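Side-chain contacts in arginyl-trna synthetase (Thermus thermophilus, PDB 1IQ0), which probably catalyses the ATP-dependent attachment of L-arginine to tRNA(Arg), yielding arginyl-tRNA(Arg), AMP and diphosphate: residues F161-H165 against Y166-W170; E202-H205 against A206-R209; V388-G392 against R393-G397. All blocks are in the same frame, centred on the assembly; numbering follows the deposited sequence.

Contact 1: residues F161-H165 against Y166-W170; sequences FALRH and YGLTW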
ATOM      1  N   PHE A 161     -14.073 -24.084 -19.690  1.00 18.90           N
ATOM      2  CA  PHE A 161     -15.163 -24.738 -20.400  1.00 23.04           C
ATOM      3  C   PHE A 161     -15.368 -24.045 -21.752  1.00 24.96           C
ATOM      4  O   PHE A 161     -15.467 -24.706 -22.790  1.00 24.17           O
ATOM      5  CB  PHE A 161     -16.463 -24.655 -19.600  1.00 25.33           C
ATOM      6  CG  PHE A 161     -17.677 -25.043 -20.396  1.00 30.37           C
ATOM      7  CD1 PHE A 161     -17.898 -26.373 -20.748  1.00 27.98           C
ATOM      8  CD2 PHE A 161     -18.566 -24.070 -20.844  1.00 30.61           C
ATOM      9  CE1 PHE A 161     -18.986 -26.731 -21.541  1.00 27.72           C
ATOM     10  CE2 PHE A 161     -19.659 -24.415 -21.636  1.00 32.77           C
ATOM     11  CZ  PHE A 161     -19.869 -25.752 -21.987  1.00 30.64           C
ATOM     12  N   ALA A 162     -15.428 -22.713 -21.730  1.00 29.26           N
ATOM     13  CA  ALA A 162     -15.625 -21.927 -22.945  1.00 29.24           C
ATOM     14  C   ALA A 162     -14.555 -22.200 -24.009  1.00 29.23           C
ATOM     15  O   ALA A 162     -14.867 -22.324 -25.191  1.00 29.03           O
ATOM     16  CB  ALA A 162     -15.652 -20.438 -22.607  1.00 15.46           C
ATOM     17  N   LEU A 163     -13.297 -22.279 -23.589  1.00 24.88           N
ATOM     18  CA  LEU A 163     -12.205 -22.539 -24.518  1.00 28.62           C
ATOM     19  C   LEU A 163     -12.413 -23.849 -25.274  1.00 33.00           C
ATOM     20  O   LEU A 163     -12.140 -23.936 -26.467  1.00 34.62           O
ATOM     21  CB  LEU A 163     -10.869 -22.585 -23.765  1.00 22.21           C
ATOM     22  CG  LEU A 163     -10.370 -21.219 -23.290  1.00 24.49           C
ATOM     23  CD1 LEU A 163      -9.205 -21.388 -22.313  1.00 25.01           C
ATOM     24  CD2 LEU A 163      -9.950 -20.394 -24.500  1.00 25.10           C
ATOM     25  N   ARG A 164     -12.901 -24.865 -24.577  1.00 35.60           N
ATOM     26  CA  ARG A 164     -13.135 -26.168 -25.189  1.00 35.46           C
ATOM     27  C   ARG A 164     -14.441 -26.183 -25.983  1.00 34.92           C
ATOM     28  O   ARG A 164     -14.461 -26.567 -27.148  1.00 38.43           O
ATOM     29  CB  ARG A 164     -13.179 -27.239 -24.098  1.00 57.37           C
ATOM     30  CG  ARG A 164     -12.954 -28.654 -24.583  1.00 61.59           C
ATOM     31  CD  ARG A 164     -12.972 -29.614 -23.406  1.00 63.51           C
ATOM     32  NE  ARG A 164     -12.455 -30.935 -23.747  1.00 69.21           N
ATOM     33  CZ  ARG A 164     -11.197 -31.182 -24.097  1.00 72.03           C
ATOM     34  NH1 ARG A 164     -10.315 -30.193 -24.157  1.00 72.63           N
ATOM     35  NH2 ARG A 164     -10.819 -32.422 -24.383  1.00 75.14           N
ATOM     36  N   HIS A 165     -15.522 -25.746 -25.339  1.00 28.02           N
ATOM     37  CA  HIS A 165     -16.849 -25.718 -25.943  1.00 28.73           C
ATOM     38  C   HIS A 165     -16.897 -25.011 -27.289  1.00 30.59           C
ATOM     39  O   HIS A 165     -17.562 -25.478 -28.213  1.00 34.11           O
ATOM     40  CB  HIS A 165     -17.848 -25.061 -24.983  1.00 26.37           C
ATOM     41  CG  HIS A 165     -19.260 -25.068 -25.483  1.00 31.12           C
ATOM     42  ND1 HIS A 165     -19.910 -23.924 -25.899  1.00 33.41           N
ATOM     43  CD2 HIS A 165     -20.147 -26.080 -25.637  1.00 31.42           C
ATOM     44  CE1 HIS A 165     -21.137 -24.231 -26.285  1.00 32.53           C
ATOM     45  NE2 HIS A 165     -21.305 -25.533 -26.135  1.00 35.79           N
ATOM     46  N   TYR A 166     -16.200 -23.885 -27.398  1.00 31.94           N
ATOM     47  CA  TYR A 166     -16.186 -23.134 -28.645  1.00 30.49           C
ATOM     48  C   TYR A 166     -15.064 -23.583 -29.568  1.00 32.16           C
ATOM     49  O   TYR A 166     -14.909 -23.054 -30.665  1.00 34.82           O
ATOM     50  CB  TYR A 166     -16.075 -21.634 -28.357  1.00 28.75           C
ATOM     51  CG  TYR A 166     -17.273 -21.101 -27.611  1.00 27.21           C
ATOM     52  CD1 TYR A 166     -17.161 -20.674 -26.286  1.00 27.11           C
ATOM     53  CD2 TYR A 166     -18.535 -21.078 -28.212  1.00 25.86           C
ATOM     54  CE1 TYR A 166     -18.279 -20.239 -25.574  1.00 27.86           C
ATOM     55  CE2 TYR A 166     -19.663 -20.647 -27.510  1.00 26.98           C
ATOM     56  CZ  TYR A 166     -19.526 -20.231 -26.188  1.00 27.44           C
ATOM     57  OH  TYR A 166     -20.633 -19.828 -25.478  1.00 28.44           O
ATOM     58  N   GLY A 167     -14.295 -24.569 -29.118  1.00 35.11           N
ATOM     59  CA  GLY A 167     -13.200 -25.079 -29.921  1.00 37.74           C
ATOM     60  C   GLY A 167     -12.259 -23.974 -30.340  1.00 41.36           C
ATOM     61  O   GLY A 167     -11.953 -23.815 -31.523  1.00 43.30           O
ATOM     62  N   LEU A 168     -11.803 -23.203 -29.358  1.00 39.70           N
ATOM     63  CA  LEU A 168     -10.892 -22.096 -29.612  1.00 37.70           C
ATOM     64  C   LEU A 168      -9.448 -22.541 -29.427  1.00 36.77           C
ATOM     65  O   LEU A 168      -9.125 -23.257 -28.483  1.00 37.98           O
ATOM     66  CB  LEU A 168     -11.210 -20.940 -28.664  1.00 41.80           C
ATOM     67  CG  LEU A 168     -12.652 -20.438 -28.735  1.00 41.12           C
ATOM     68  CD1 LEU A 168     -12.873 -19.364 -27.679  1.00 41.88           C
ATOM     69  CD2 LEU A 168     -12.937 -19.897 -30.130  1.00 42.67           C
ATOM     70  N   THR A 169      -8.581 -22.117 -30.337  1.00 35.88           N
ATOM     71  CA  THR A 169      -7.173 -22.480 -30.258  1.00 38.69           C
ATOM     72  C   THR A 169      -6.329 -21.217 -30.206  1.00 37.76           C
ATOM     73  O   THR A 169      -6.569 -20.264 -30.951  1.00 38.54           O
ATOM     74  CB  THR A 169      -6.745 -23.323 -31.473  1.00 59.58           C
ATOM     75  OG1 THR A 169      -7.645 -24.428 -31.629  1.00 64.79           O
ATOM     76  CG2 THR A 169      -5.334 -23.857 -31.273  1.00 57.51           C
ATOM     77  N   TRP A 170      -5.343 -21.209 -29.316  1.00 44.09           N
ATOM     78  CA  TRP A 170      -4.468 -20.054 -29.154  1.00 41.41           C
ATOM     79  C   TRP A 170      -3.603 -19.831 -30.395  1.00 44.52           C
ATOM     80  O   TRP A 170      -2.952 -20.760 -30.877  1.00 42.23           O
ATOM     81  CB  TRP A 170      -3.587 -20.256 -27.922  1.00 39.17           C
ATOM     82  CG  TRP A 170      -2.637 -19.137 -27.664  1.00 37.34           C
ATOM     83  CD1 TRP A 170      -2.931 -17.806 -27.622  1.00 36.80           C
ATOM     84  CD2 TRP A 170      -1.244 -19.252 -27.358  1.00 35.55           C
ATOM     85  NE1 TRP A 170      -1.807 -17.082 -27.305  1.00 35.29           N
ATOM     86  CE2 TRP A 170      -0.756 -17.946 -27.137  1.00 33.62           C
ATOM     87  CE3 TRP A 170      -0.359 -20.335 -27.247  1.00 36.81           C
ATOM     88  CZ2 TRP A 170       0.578 -17.688 -26.809  1.00 37.73           C
ATOM     89  CZ3 TRP A 170       0.971 -20.079 -26.921  1.00 38.28           C
ATOM     90  CH2 TRP A 170       1.425 -18.765 -26.706  1.00 40.18           C
TER
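The Tyr166 ring is met in two ways: ND1 of His165 stands 3.6 Å above one face, displaced toward the rim, while CB of Ala162 sits at the edge, near the ring plane, 4.0 Å from CE1. The imidazole presents its own edge to the phenol in an edge-to-face pair, with centroids 4.8 Å apart and planes at 78°. CB of His165, in turn, lies over the rim of one face of the Phe161 ring. The tyrosine folds back alongside the last helical turn because CG is anti to its carbonyl carbon (chi1 -64°), beside the backbone N. That turn closes helix 154-165 with a Schellman motif: Leu168 N bonds to Leu163 O at 3.0 Å, nearly along the C=O axis, and Gly167 N reaches Arg164 O at 2.8 Å from well above the carbonyl plane. Gly167 carries the positive phi (55°) that this reversal needs. Just before it, Tyr166 N still makes a helical bond to Ala162 O. Leu163 CD2 lies 4.4 Å from Leu168 CB, a loose apolar contact across the same reversal. At its far end, Tyr166 OH bonds to Asp190, so the ring links the helix end to what follows helix 176-189. Were Tyr166 cut back to an alanine, the His165 edge would probably lose its aromatic face and Asp190 its hydroxyl partner.

Contact 2: residues E202-H205 against A206-R209; sequences EVLH and ALER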
ATOM      1  N   GLU A 202     -19.482 -29.981 -14.862  1.00 26.26           N
ATOM      2  CA  GLU A 202     -18.589 -31.111 -15.106  1.00 26.17           C
ATOM      3  C   GLU A 202     -17.132 -30.667 -15.103  1.00 23.69           C
ATOM      4  O   GLU A 202     -16.264 -31.380 -14.604  1.00 22.94           O
ATOM      5  CB  GLU A 202     -18.918 -31.793 -16.443  1.00 32.68           C
ATOM      6  CG  GLU A 202     -20.120 -32.719 -16.388  1.00 39.66           C
ATOM      7  CD  GLU A 202     -20.388 -33.412 -17.711  1.00 48.45           C
ATOM      8  OE1 GLU A 202     -19.448 -34.021 -18.269  1.00 54.08           O
ATOM      9  OE2 GLU A 202     -21.541 -33.353 -18.191  1.00 51.93           O
ATOM     10  N   VAL A 203     -16.855 -29.502 -15.683  1.00 26.80           N
ATOM     11  CA  VAL A 203     -15.487 -28.999 -15.692  1.00 25.28           C
ATOM     12  C   VAL A 203     -15.130 -28.529 -14.284  1.00 23.12           C
ATOM     13  O   VAL A 203     -14.001 -28.708 -13.829  1.00 24.49           O
ATOM     14  CB  VAL A 203     -15.313 -27.824 -16.680  1.00 22.42           C
ATOM     15  CG1 VAL A 203     -13.933 -27.200 -16.505  1.00 22.10           C
ATOM     16  CG2 VAL A 203     -15.482 -28.328 -18.123  1.00 18.27           C
ATOM     17  N   LEU A 204     -16.108 -27.955 -13.586  1.00 21.10           N
ATOM     18  CA  LEU A 204     -15.884 -27.461 -12.233  1.00 22.55           C
ATOM     19  C   LEU A 204     -15.450 -28.620 -11.335  1.00 20.03           C
ATOM     20  O   LEU A 204     -14.564 -28.470 -10.496  1.00 21.04           O
ATOM     21  CB  LEU A 204     -17.166 -26.839 -11.665  1.00 20.62           C
ATOM     22  CG  LEU A 204     -17.060 -25.599 -10.762  1.00 21.88           C
ATOM     23  CD1 LEU A 204     -18.292 -25.546  -9.849  1.00 14.68           C
ATOM     24  CD2 LEU A 204     -15.777 -25.616  -9.936  1.00 18.89           C
ATOM     25  N   HIS A 205     -16.096 -29.772 -11.511  1.00 21.51           N
ATOM     26  CA  HIS A 205     -15.776 -30.963 -10.728  1.00 18.96           C
ATOM     27  C   HIS A 205     -14.324 -31.387 -10.991  1.00 18.18           C
ATOM     28  O   HIS A 205     -13.576 -31.681 -10.060  1.00 20.14           O
ATOM     29  CB  HIS A 205     -16.733 -32.106 -11.096  1.00 19.27           C
ATOM     30  CG  HIS A 205     -16.494 -33.370 -10.330  1.00 24.58           C
ATOM     31  ND1 HIS A 205     -16.032 -34.527 -10.924  1.00 24.83           N
ATOM     32  CD2 HIS A 205     -16.664 -33.664  -9.019  1.00 20.61           C
ATOM     33  CE1 HIS A 205     -15.931 -35.478 -10.011  1.00 23.48           C
ATOM     34  NE2 HIS A 205     -16.309 -34.979  -8.847  1.00 24.84           N
ATOM     35  N   ALA A 206     -13.927 -31.417 -12.259  1.00 20.89           N
ATOM     36  CA  ALA A 206     -12.561 -31.795 -12.598  1.00 19.45           C
ATOM     37  C   ALA A 206     -11.589 -30.737 -12.076  1.00 20.86           C
ATOM     38  O   ALA A 206     -10.490 -31.054 -11.618  1.00 21.73           O
ATOM     39  CB  ALA A 206     -12.411 -31.955 -14.117  1.00 18.06           C
ATOM     40  N   LEU A 207     -11.999 -29.476 -12.145  1.00 20.40           N
ATOM     41  CA  LEU A 207     -11.161 -28.389 -11.670  1.00 20.33           C
ATOM     42  C   LEU A 207     -10.959 -28.563 -10.164  1.00 17.74           C
ATOM     43  O   LEU A 207      -9.831 -28.485  -9.668  1.00 18.98           O
ATOM     44  CB  LEU A 207     -11.827 -27.040 -11.954  1.00 19.39           C
ATOM     45  CG  LEU A 207     -10.967 -25.806 -11.675  1.00 18.23           C
ATOM     46  CD1 LEU A 207      -9.849 -25.712 -12.714  1.00 14.28           C
ATOM     47  CD2 LEU A 207     -11.843 -24.552 -11.732  1.00 15.90           C
ATOM     48  N   GLU A 208     -12.054 -28.812  -9.450  1.00 21.97           N
ATOM     49  CA  GLU A 208     -11.999 -28.996  -8.001  1.00 21.85           C
ATOM     50  C   GLU A 208     -11.130 -30.189  -7.590  1.00 21.95           C
ATOM     51  O   GLU A 208     -10.573 -30.201  -6.497  1.00 18.61           O
ATOM     52  CB  GLU A 208     -13.423 -29.133  -7.427  1.00 20.75           C
ATOM     53  CG  GLU A 208     -14.196 -27.795  -7.411  1.00 20.29           C
ATOM     54  CD  GLU A 208     -15.621 -27.895  -6.882  1.00 26.01           C
ATOM     55  OE1 GLU A 208     -16.067 -28.992  -6.494  1.00 27.75           O
ATOM     56  OE2 GLU A 208     -16.311 -26.858  -6.853  1.00 24.81           O
ATOM     57  N   ARG A 209     -10.994 -31.175  -8.472  1.00 19.16           N
ATOM     58  CA  ARG A 209     -10.172 -32.355  -8.183  1.00 19.53           C
ATOM     59  C   ARG A 209      -8.693 -32.056  -8.432  1.00 19.37           C
ATOM     60  O   ARG A 209      -7.840 -32.928  -8.263  1.00 22.83           O
ATOM     61  CB  ARG A 209     -10.585 -33.527  -9.072  1.00 22.21           C
ATOM     62  CG  ARG A 209     -12.050 -33.908  -8.977  1.00 23.82           C
ATOM     63  CD  ARG A 209     -12.381 -35.021  -9.963  1.00 26.00           C
ATOM     64  NE  ARG A 209     -12.651 -36.252  -9.244  1.00 36.29           N
ATOM     65  CZ  ARG A 209     -11.846 -37.303  -9.199  1.00 31.83           C
ATOM     66  NH1 ARG A 209     -10.693 -37.314  -9.849  1.00 29.61           N
ATOM     67  NH2 ARG A 209     -12.191 -38.329  -8.453  1.00 32.03           N
TER
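The first torsions bring Arg209 and His205 together: the imidazole CG stands anti to its backbone N (chi1 -179°), while the arginine CG is anti to the carbonyl carbon (chi1 -56°) and its chain runs on extended through chi2. CD of Arg209 thereby lies 4.0 Å from the centroid of the His205 ring, 28° off the ring normal, a CH-pi contact over one face. A bend at chi3 then turns NE to 3.5 Å from His205 CE1 and sets the guanidinium oblique to the ring rather than stacked on it; NH1 forms a salt bridge with Glu211. On the adjoining side of helix 197-208, the extended Glu208 chain crosses the Leu204 methyls, with Glu208 OE2 3.4 Å and Glu208 CG 3.7 Å from Leu204 CD2. The backbone is helical: Glu208 N to Leu204 O and Leu207 N to Val203 O are both 2.7 Å, whereas Arg209 N to His205 O, at 3.1 Å, is weak. Leu204 and Leu207 turn their side chains to helix 154-165, touching Ala157 and Leu160 respectively. Chemically, Arg209 meets the imidazole through CD over the face, with NE alongside at CE1, while its charge is probably balanced by Glu211; Glu208 sets both a methylene and a carboxylate oxygen against Leu204, a contact not purely apolar.

Contact 3: residues V388-G392 against R393-G397; sequences VLLEG and RQMSG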
ATOM      1  N   VAL A 388     -12.839   2.352  -9.112  1.00 34.76           N
ATOM      2  CA  VAL A 388     -12.018   3.183  -9.968  1.00 30.09           C
ATOM      3  C   VAL A 388     -12.713   3.305 -11.319  1.00 29.65           C
ATOM      4  O   VAL A 388     -13.024   2.300 -11.961  1.00 27.99           O
ATOM      5  CB  VAL A 388     -10.617   2.576 -10.200  1.00 21.25           C
ATOM      6  CG1 VAL A 388      -9.858   3.419 -11.227  1.00 21.65           C
ATOM      7  CG2 VAL A 388      -9.847   2.529  -8.895  1.00 17.70           C
ATOM      8  N   LEU A 389     -12.968   4.541 -11.735  1.00 33.16           N
ATOM      9  CA  LEU A 389     -13.612   4.802 -13.018  1.00 32.10           C
ATOM     10  C   LEU A 389     -12.535   5.123 -14.049  1.00 31.81           C
ATOM     11  O   LEU A 389     -11.445   5.579 -13.695  1.00 29.59           O
ATOM     12  CB  LEU A 389     -14.569   5.996 -12.901  1.00 33.28           C
ATOM     13  CG  LEU A 389     -15.656   5.933 -11.827  1.00 33.86           C
ATOM     14  CD1 LEU A 389     -16.441   7.236 -11.800  1.00 32.29           C
ATOM     15  CD2 LEU A 389     -16.578   4.765 -12.116  1.00 34.45           C
ATOM     16  N   LEU A 390     -12.836   4.875 -15.318  1.00 30.24           N
ATOM     17  CA  LEU A 390     -11.903   5.181 -16.400  1.00 32.25           C
ATOM     18  C   LEU A 390     -12.592   6.227 -17.278  1.00 36.33           C
ATOM     19  O   LEU A 390     -13.577   5.931 -17.958  1.00 36.51           O
ATOM     20  CB  LEU A 390     -11.580   3.932 -17.225  1.00 28.60           C
ATOM     21  CG  LEU A 390     -10.616   4.180 -18.399  1.00 28.05           C
ATOM     22  CD1 LEU A 390      -9.287   4.719 -17.875  1.00 30.31           C
ATOM     23  CD2 LEU A 390     -10.390   2.886 -19.167  1.00 24.39           C
ATOM     24  N   GLU A 391     -12.079   7.454 -17.241  1.00 41.11           N
ATOM     25  CA  GLU A 391     -12.655   8.552 -18.006  1.00 40.49           C
ATOM     26  C   GLU A 391     -14.116   8.755 -17.603  1.00 42.46           C
ATOM     27  O   GLU A 391     -14.985   8.931 -18.454  1.00 42.79           O
ATOM     28  CB  GLU A 391     -12.562   8.267 -19.508  1.00 36.37           C
ATOM     29  CG  GLU A 391     -11.147   8.352 -20.097  1.00 37.55           C
ATOM     30  CD  GLU A 391     -10.550   9.759 -20.038  1.00 38.78           C
ATOM     31  OE1 GLU A 391     -11.322  10.741 -20.079  1.00 41.61           O
ATOM     32  OE2 GLU A 391      -9.308   9.883 -19.966  1.00 35.81           O
ATOM     33  N   GLY A 392     -14.370   8.723 -16.294  1.00 36.80           N
ATOM     34  CA  GLY A 392     -15.715   8.905 -15.769  1.00 40.18           C
ATOM     35  C   GLY A 392     -16.663   7.752 -16.048  1.00 43.51           C
ATOM     36  O   GLY A 392     -17.868   7.862 -15.826  1.00 42.53           O
ATOM     37  N   ARG A 393     -16.120   6.637 -16.525  1.00 42.95           N
ATOM     38  CA  ARG A 393     -16.928   5.473 -16.858  1.00 47.22           C
ATOM     39  C   ARG A 393     -16.711   4.303 -15.900  1.00 48.01           C
ATOM     40  O   ARG A 393     -15.578   3.965 -15.552  1.00 43.81           O
ATOM     41  CB  ARG A 393     -16.609   5.023 -18.288  1.00 76.81           C
ATOM     42  CG  ARG A 393     -17.474   3.890 -18.806  1.00 85.59           C
ATOM     43  CD  ARG A 393     -18.927   4.319 -18.919  1.00 92.70           C
ATOM     44  NE  ARG A 393     -19.076   5.552 -19.690  1.00 98.81           N
ATOM     45  CZ  ARG A 393     -18.666   5.707 -20.945  1.00102.30           C
ATOM     46  NH1 ARG A 393     -18.077   4.706 -21.585  1.00103.98           N
ATOM     47  NH2 ARG A 393     -18.846   6.867 -21.562  1.00102.46           N
ATOM     48  N   GLN A 394     -17.810   3.687 -15.474  1.00 45.36           N
ATOM     49  CA  GLN A 394     -17.745   2.539 -14.580  1.00 50.95           C
ATOM     50  C   GLN A 394     -17.394   1.323 -15.431  1.00 55.38           C
ATOM     51  O   GLN A 394     -17.965   1.134 -16.501  1.00 56.03           O
ATOM     52  CB  GLN A 394     -19.100   2.331 -13.897  1.00 71.13           C
ATOM     53  CG  GLN A 394     -19.224   1.046 -13.091  1.00 71.08           C
ATOM     54  CD  GLN A 394     -18.151   0.910 -12.028  1.00 72.15           C
ATOM     55  OE1 GLN A 394     -16.980   0.681 -12.335  1.00 73.47           O
ATOM     56  NE2 GLN A 394     -18.547   1.056 -10.768  1.00 73.65           N
ATOM     57  N   MET A 395     -16.450   0.509 -14.964  1.00 92.05           N
ATOM     58  CA  MET A 395     -16.045  -0.683 -15.705  1.00 98.77           C
ATOM     59  C   MET A 395     -16.776  -1.929 -15.218  1.00102.59           C
ATOM     60  O   MET A 395     -16.156  -2.885 -14.746  1.00104.82           O
ATOM     61  CB  MET A 395     -14.533  -0.896 -15.593  1.00 78.96           C
ATOM     62  CG  MET A 395     -13.784  -0.715 -16.907  1.00 80.98           C
ATOM     63  SD  MET A 395     -13.869   0.963 -17.571  1.00 88.90           S
ATOM     64  CE  MET A 395     -15.359   0.881 -18.571  1.00 86.27           C
ATOM     65  N   SER A 396     -18.098  -1.909 -15.342  1.00133.46           N
ATOM     66  CA  SER A 396     -18.934  -3.025 -14.923  1.00135.76           C
ATOM     67  C   SER A 396     -20.072  -3.214 -15.922  1.00137.92           C
ATOM     68  O   SER A 396     -21.192  -3.565 -15.550  1.00139.63           O
ATOM     69  CB  SER A 396     -19.503  -2.758 -13.526  1.00 80.93           C
ATOM     70  OG  SER A 396     -20.295  -3.842 -13.078  1.00 76.23           O
ATOM     71  N   GLY A 397     -19.774  -2.974 -17.195  1.00104.40           N
ATOM     72  CA  GLY A 397     -20.774  -3.120 -18.236  1.00104.57           C
ATOM     73  C   GLY A 397     -20.216  -2.820 -19.614  1.00105.58           C
ATOM     74  O   GLY A 397     -19.029  -2.528 -19.765  1.00105.87           O
TER
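Backbone bonds define the link between Leu390 and Arg393, which form a single antiparallel hydrogen-bonded pair closed by a type I' turn. Leu390 N donates to Arg393 O at 2.9 Å, with an N-H...O angle of 164°, in the carbonyl plane and on a lone pair. The return bond, from Arg393 N to Leu390 O at 3.0 Å, comes from above the carbonyl plane. Both central residues, Glu391 and Gly392, have positive phi, as the I' turn requires. Arg393 O has a further neighbour, the Leu389 CA, in a CA-H...O contact of 3.3 Å. Leu389 and Glu391 also make backbone bonds to Phe457.

Apolar contacts flank this bridge. CD2 of Leu389 packs against the Gln394 CA at 3.5 Å, and a little farther off against that residue's CB. Met395, bent at chi2 (64°) and chi3, brings its SD to 3.8 Å from Leu390 CB; the same methionine touches Val120, in the predicted 'HIGH' region at the start of helix 120-138.

Among polar side chains, Gln394 curls back so that its OE1 accepts a weak bond from Met395 N at 2.7 Å. The turn itself is anchored to strand 455-457, where Asp456 OD1 accepts from Gly392 N, while Glu391 OE2 takes the backbone N-H of Tyr459 beyond it.

The sequence Met-Ser-Gly is consistent with the KMSKS-type loop, which in class I enzymes helps bind ATP; the same role is probable here. Ser396 and Gly397 are poorly ordered and the next four residues are not modelled. The chemistry implies a firmly pinned hairpin turn, fixed by paired backbone bonds and two carboxylates, leading into a loop whose start makes, within 388-397, apolar contacts and weak bonds.

In the fold
Contacts 1 and 2 belong to neighbouring helices of one helical region: their centres are 16 Å apart, and Phe161 CD1 packs on Val203 CG2 at 4.1 Å, so helix 154-165 and helix 197-208 lie directly against each other. Contact 3 stands apart, its centre 29 Å from that of contact 1 and 33 Å from that of contact 2, with nearest atoms about 18 Å and 22 Å away. It lies at the end of strand 380-390, between strands 348-354 and 455-457 of the catalytic sheet, beside the motifs that in class I enzymes help form the ATP site. Contacts 1 and 2, far from it, are peripheral packing by comparison.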